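Local coordinates for sorbitol dehydrogenase (Gluconobacter oxydans, PDB 5ITG), which probably oxidises D-sorbitol to L-sorbose, using NADP as the hydride acceptor, at residues His302-Tyr314 and Phe404-Glu418. Numbering follows the deposited sequence.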
loop_
_atom_site.group_PDB
_atom_site.type_symbol
_atom_site.label_atom_id
_atom_site.label_comp_id
_atom_site.label_asym_id
_atom_site.label_seq_id
_atom_site.Cartn_x
_atom_site.Cartn_y
_atom_site.Cartn_z
ATOM N N HIS A 302 0.914 14.628 0.987
ATOM C CA HIS A 302 0.714 14.278 2.385
ATOM C C HIS A 302 1.722 15.020 3.268
ATOM O O HIS A 302 1.343 15.606 4.278
ATOM C CB HIS A 302 0.847 12.761 2.570
ATOM C CG HIS A 302 -0.259 12.156 3.379
ATOM N ND1 HIS A 302 -0.554 10.811 3.344
ATOM C CD2 HIS A 302 -1.156 12.717 4.225
ATOM C CE1 HIS A 302 -1.588 10.568 4.132
ATOM N NE2 HIS A 302 -1.972 11.709 4.678
ATOM N N VAL A 303 2.997 15.025 2.887
ATOM C CA VAL A 303 3.978 15.726 3.709
ATOM C C VAL A 303 3.953 17.237 3.522
ATOM O O VAL A 303 4.283 17.973 4.452
ATOM C CB VAL A 303 5.416 15.206 3.497
ATOM C CG1 VAL A 303 5.542 13.809 4.103
ATOM C CG2 VAL A 303 5.774 15.192 2.027
HETATM N N MSE A 304 3.562 17.709 2.339
HETATM C CA MSE A 304 3.488 19.157 2.118
HETATM C C MSE A 304 2.399 19.722 3.027
HETATM O O MSE A 304 2.419 20.899 3.407
HETATM C CB MSE A 304 3.165 19.476 0.655
HETATM C CG MSE A 304 2.950 20.956 0.375
HETATM SE SE MSE A 304 4.465 22.103 0.826
HETATM C CE MSE A 304 5.568 21.777 -0.740
ATOM N N LEU A 305 1.446 18.869 3.377
ATOM C CA LEU A 305 0.364 19.266 4.266
ATOM C C LEU A 305 0.788 19.126 5.732
ATOM O O LEU A 305 0.628 20.049 6.539
ATOM C CB LEU A 305 -0.864 18.379 4.037
ATOM C CG LEU A 305 -2.048 18.623 4.983
ATOM C CD1 LEU A 305 -2.715 19.957 4.638
ATOM C CD2 LEU A 305 -3.056 17.495 4.862
ATOM N N CYS A 306 1.347 17.969 6.070
ATOM C CA CYS A 306 1.705 17.698 7.457
ATOM C C CYS A 306 2.908 18.389 8.064
ATOM O O CYS A 306 2.907 18.640 9.264
ATOM C CB CYS A 306 1.795 16.186 7.679
ATOM S SG CYS A 306 0.182 15.348 7.516
ATOM N N PHE A 307 3.931 18.712 7.277
ATOM C CA PHE A 307 5.079 19.391 7.860
ATOM C C PHE A 307 4.649 20.758 8.419
ATOM O O PHE A 307 4.929 21.077 9.580
ATOM C CB PHE A 307 6.221 19.550 6.839
ATOM C CG PHE A 307 6.904 18.248 6.458
ATOM C CD1 PHE A 307 6.922 17.163 7.331
ATOM C CD2 PHE A 307 7.590 18.136 5.249
ATOM C CE1 PHE A 307 7.609 15.989 7.013
ATOM C CE2 PHE A 307 8.287 16.957 4.920
ATOM C CZ PHE A 307 8.294 15.887 5.803
ATOM N N PRO A 308 3.970 21.591 7.608
ATOM C CA PRO A 308 3.570 22.877 8.186
ATOM C C PRO A 308 2.402 22.721 9.168
ATOM O O PRO A 308 2.244 23.527 10.094
ATOM C CB PRO A 308 3.220 23.720 6.955
ATOM C CG PRO A 308 2.789 22.707 5.945
ATOM C CD PRO A 308 3.768 21.581 6.148
ATOM N N GLY A 309 1.597 21.680 8.972
ATOM C CA GLY A 309 0.474 21.432 9.861
ATOM C C GLY A 309 0.914 21.152 11.297
ATOM O O GLY A 309 0.237 21.543 12.257
ATOM N N ILE A 310 2.045 20.465 11.443
ATOM C CA ILE A 310 2.591 20.143 12.757
ATOM C C ILE A 310 3.043 21.446 13.432
ATOM O O ILE A 310 2.877 21.624 14.642
ATOM C CB ILE A 310 3.797 19.164 12.641
ATOM C CG1 ILE A 310 3.314 17.804 12.131
ATOM C CG2 ILE A 310 4.485 19.009 14.003
ATOM C CD1 ILE A 310 4.439 16.825 11.780
ATOM N N LEU A 311 3.605 22.364 12.649
ATOM C CA LEU A 311 4.045 23.644 13.196
ATOM C C LEU A 311 2.838 24.457 13.679
ATOM O O LEU A 311 2.918 25.155 14.688
ATOM C CB LEU A 311 4.823 24.445 12.144
ATOM C CG LEU A 311 6.246 23.954 11.861
ATOM C CD1 LEU A 311 6.825 24.653 10.636
ATOM C CD2 LEU A 311 7.106 24.204 13.090
ATOM N N VAL A 312 1.726 24.373 12.956
ATOM C CA VAL A 312 0.518 25.094 13.353
ATOM C C VAL A 312 -0.037 24.453 14.623
ATOM O O VAL A 312 -0.664 25.118 15.441
ATOM C CB VAL A 312 -0.565 25.058 12.249
ATOM C CG1 VAL A 312 -1.866 25.677 12.766
ATOM C CG2 VAL A 312 -0.091 25.818 11.032
ATOM N N GLY A 313 0.203 23.158 14.792
ATOM C CA GLY A 313 -0.279 22.489 15.987
ATOM C C GLY A 313 -1.400 21.506 15.740
ATOM O O GLY A 313 -2.133 21.146 16.661
ATOM N N TYR A 314 -1.549 21.067 14.496
ATOM C CA TYR A 314 -2.589 20.107 14.158
ATOM C C TYR A 314 -2.122 18.692 14.459
ATOM O O TYR A 314 -1.032 18.288 14.056
ATOM C CB TYR A 314 -2.958 20.229 12.676
ATOM C CG TYR A 314 -3.715 21.488 12.352
ATOM C CD1 TYR A 314 -4.911 21.790 13.007
ATOM C CD2 TYR A 314 -3.244 22.382 11.384
ATOM C CE1 TYR A 314 -5.623 22.948 12.706
ATOM C CE2 TYR A 314 -3.940 23.535 11.078
ATOM C CZ TYR A 314 -5.130 23.813 11.743
ATOM O OH TYR A 314 -5.832 24.946 11.438
ATOM N N PHE A 404 9.171 26.600 0.442
ATOM C CA PHE A 404 8.310 26.637 1.618
ATOM C C PHE A 404 8.197 25.239 2.230
ATOM O O PHE A 404 8.225 25.075 3.452
ATOM C CB PHE A 404 6.910 27.144 1.252
ATOM C CG PHE A 404 5.919 27.023 2.375
ATOM C CD1 PHE A 404 5.961 27.901 3.454
ATOM C CD2 PHE A 404 5.004 25.974 2.399
ATOM C CE1 PHE A 404 5.109 27.734 4.548
ATOM C CE2 PHE A 404 4.150 25.795 3.485
ATOM C CZ PHE A 404 4.205 26.678 4.565
ATOM N N GLY A 405 8.058 24.227 1.380
ATOM C CA GLY A 405 7.953 22.874 1.896
ATOM C C GLY A 405 9.210 22.495 2.656
ATOM O O GLY A 405 9.151 21.906 3.744
ATOM N N ILE A 406 10.357 22.839 2.082
ATOM C CA ILE A 406 11.645 22.523 2.690
ATOM C C ILE A 406 11.841 23.285 3.997
ATOM O O ILE A 406 12.253 22.710 5.013
ATOM C CB ILE A 406 12.799 22.841 1.708
ATOM C CG1 ILE A 406 12.734 21.879 0.520
ATOM C CG2 ILE A 406 14.150 22.702 2.405
ATOM C CD1 ILE A 406 13.602 22.314 -0.664
ATOM N N ALA A 407 11.524 24.574 3.975
ATOM C CA ALA A 407 11.663 25.415 5.162
ATOM C C ALA A 407 10.756 24.930 6.289
ATOM O O ALA A 407 11.127 24.997 7.464
ATOM C CB ALA A 407 11.341 26.869 4.817
ATOM N N SER A 408 9.569 24.450 5.924
ATOM C CA SER A 408 8.601 23.942 6.892
ATOM C C SER A 408 9.120 22.659 7.525
ATOM O O SER A 408 9.007 22.460 8.737
ATOM C CB SER A 408 7.253 23.669 6.210
ATOM O OG SER A 408 6.588 24.881 5.909
ATOM N N TYR A 409 9.679 21.785 6.697
ATOM C CA TYR A 409 10.246 20.538 7.178
ATOM C C TYR A 409 11.364 20.853 8.182
ATOM O O TYR A 409 11.396 20.296 9.284
ATOM C CB TYR A 409 10.812 19.725 6.004
ATOM C CG TYR A 409 11.604 18.505 6.433
ATOM C CD1 TYR A 409 10.988 17.436 7.080
ATOM C CD2 TYR A 409 12.978 18.435 6.211
ATOM C CE1 TYR A 409 11.727 16.321 7.505
ATOM C CE2 TYR A 409 13.724 17.329 6.626
ATOM C CZ TYR A 409 13.094 16.279 7.273
ATOM O OH TYR A 409 13.835 15.191 7.697
ATOM N N LEU A 410 12.269 21.747 7.799
ATOM C CA LEU A 410 13.388 22.116 8.664
ATOM C C LEU A 410 12.947 22.753 9.979
ATOM O O LEU A 410 13.528 22.481 11.031
ATOM C CB LEU A 410 14.350 23.047 7.920
ATOM C CG LEU A 410 15.078 22.329 6.778
ATOM C CD1 LEU A 410 16.022 23.285 6.060
ATOM C CD2 LEU A 410 15.838 21.133 7.353
ATOM N N GLU A 411 11.927 23.600 9.926
ATOM C CA GLU A 411 11.432 24.225 11.143
ATOM C C GLU A 411 10.670 23.205 11.997
ATOM O O GLU A 411 10.745 23.237 13.226
ATOM C CB GLU A 411 10.552 25.427 10.798
ATOM C CG GLU A 411 11.357 26.623 10.295
ATOM C CD GLU A 411 12.353 27.127 11.338
ATOM O OE1 GLU A 411 11.910 27.490 12.448
ATOM O OE2 GLU A 411 13.573 27.164 11.049
HETATM N N MSE A 412 9.958 22.286 11.346
HETATM C CA MSE A 412 9.200 21.258 12.061
HETATM C C MSE A 412 10.160 20.402 12.889
HETATM O O MSE A 412 9.853 19.987 14.009
HETATM C CB MSE A 412 8.433 20.375 11.061
HETATM C CG MSE A 412 7.622 19.237 11.681
HETATM SE SE MSE A 412 8.659 17.630 12.088
HETATM C CE MSE A 412 9.215 17.142 10.276
ATOM N N LEU A 413 11.339 20.155 12.331
ATOM C CA LEU A 413 12.354 19.343 12.999
ATOM C C LEU A 413 12.772 19.876 14.376
ATOM O O LEU A 413 13.210 19.105 15.235
ATOM C CB LEU A 413 13.588 19.227 12.093
ATOM C CG LEU A 413 13.887 17.923 11.343
ATOM C CD1 LEU A 413 12.620 17.215 10.928
ATOM C CD2 LEU A 413 14.764 18.245 10.138
ATOM N N ARG A 414 12.631 21.180 14.590
ATOM C CA ARG A 414 13.021 21.784 15.863
ATOM C C ARG A 414 12.198 21.306 17.060
ATOM O O ARG A 414 12.608 21.478 18.211
ATOM C CB ARG A 414 13.001 23.309 15.746
ATOM C CG ARG A 414 14.058 23.825 14.767
ATOM C CD ARG A 414 13.989 25.328 14.530
ATOM N NE ARG A 414 14.857 26.085 15.431
ATOM C CZ ARG A 414 14.478 26.587 16.599
ATOM N NH1 ARG A 414 13.232 26.420 17.023
ATOM N NH2 ARG A 414 15.346 27.252 17.348
ATOM N N GLY A 415 11.037 20.713 16.794
ATOM C CA GLY A 415 10.231 20.164 17.869
ATOM C C GLY A 415 9.249 21.013 18.655
ATOM O O GLY A 415 8.899 20.657 19.785
ATOM N N ARG A 416 8.791 22.120 18.091
ATOM C CA ARG A 416 7.831 22.946 18.804
ATOM C C ARG A 416 6.807 23.584 17.878
ATOM O O ARG A 416 7.159 24.135 16.832
ATOM C CB ARG A 416 8.558 24.013 19.626
ATOM C CG ARG A 416 9.513 24.900 18.857
ATOM C CD ARG A 416 10.375 25.705 19.835
ATOM N NE ARG A 416 11.228 26.700 19.182
ATOM C CZ ARG A 416 10.776 27.722 18.458
ATOM N NH1 ARG A 416 9.470 27.893 18.282
ATOM N NH2 ARG A 416 11.631 28.585 17.922
ATOM N N ASP A 417 5.535 23.482 18.252
ATOM C CA ASP A 417 4.476 24.064 17.440
ATOM C C ASP A 417 4.164 25.471 17.922
ATOM O O ASP A 417 4.618 25.892 18.987
ATOM C CB ASP A 417 3.207 23.195 17.458
ATOM C CG ASP A 417 2.593 23.067 18.838
ATOM O OD1 ASP A 417 2.456 24.094 19.539
ATOM O OD2 ASP A 417 2.227 21.931 19.212
ATOM N N GLU A 418 3.386 26.198 17.132
ATOM C CA GLU A 418 3.048 27.573 17.452
ATOM C C GLU A 418 2.026 27.752 18.568
ATOM O O GLU A 418 1.602 28.870 18.853
ATOM C CB GLU A 418 2.598 28.276 16.171
ATOM C CG GLU A 418 3.772 28.538 15.236
ATOM C CD GLU A 418 3.380 28.610 13.776
ATOM O OE1 GLU A 418 2.322 29.197 13.465
ATOM O OE2 GLU A 418 4.146 28.087 12.937
#
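Phe404 meets Met304 with the edge of its ring. Met304, a selenomethionine, brings SE to 4.2 Å from Phe404 CD2, near the ring plane, a Met-aromatic contact. Pro308 CB touches the same ring obliquely at CZ. Gly405 comes next and lets the helices close in: Met304 bends at chi2 and chi3 and lays CE 3.7 Å from Gly405 CA, where any side chain would collide with it. Ser408 turns OG back to Phe404 O (3.0 Å), which also accepts from Ser408 N on the opposite face of its carbonyl plane. Tyr409 sets CD1 over one face of the Phe307 ring, 3.4 Å from Phe307 CZ, with the ring planes at 47°. Val303 covers the other face. Phe307 is a knob in a hole formed by Gly405, Ser408, Tyr409 and Met412. With an alanine here the hole would probably lose its filling, and the Met412 methyl would be freer to turn. Segments 302-312 and 404-412 cross at 46° in the helical C-terminal domain of the mannitol dehydrogenase family. Leu311 packs CD1 on Ser408 O and Glu411 CB, and CD2 on Met412 CA and Arg416 O, all apolar packing. Met412, CG anti to its N (chi1 179°), packs CG on Ile310 and CE on Phe307 CD1 (3.7 Å). Asp417 CB lies beside Gly313, the C-prime residue of a Schellman motif. Glu418 N donates nearly straight to Leu311 O (2.7 Å); Glu418 OE2 accepts from Val479 N.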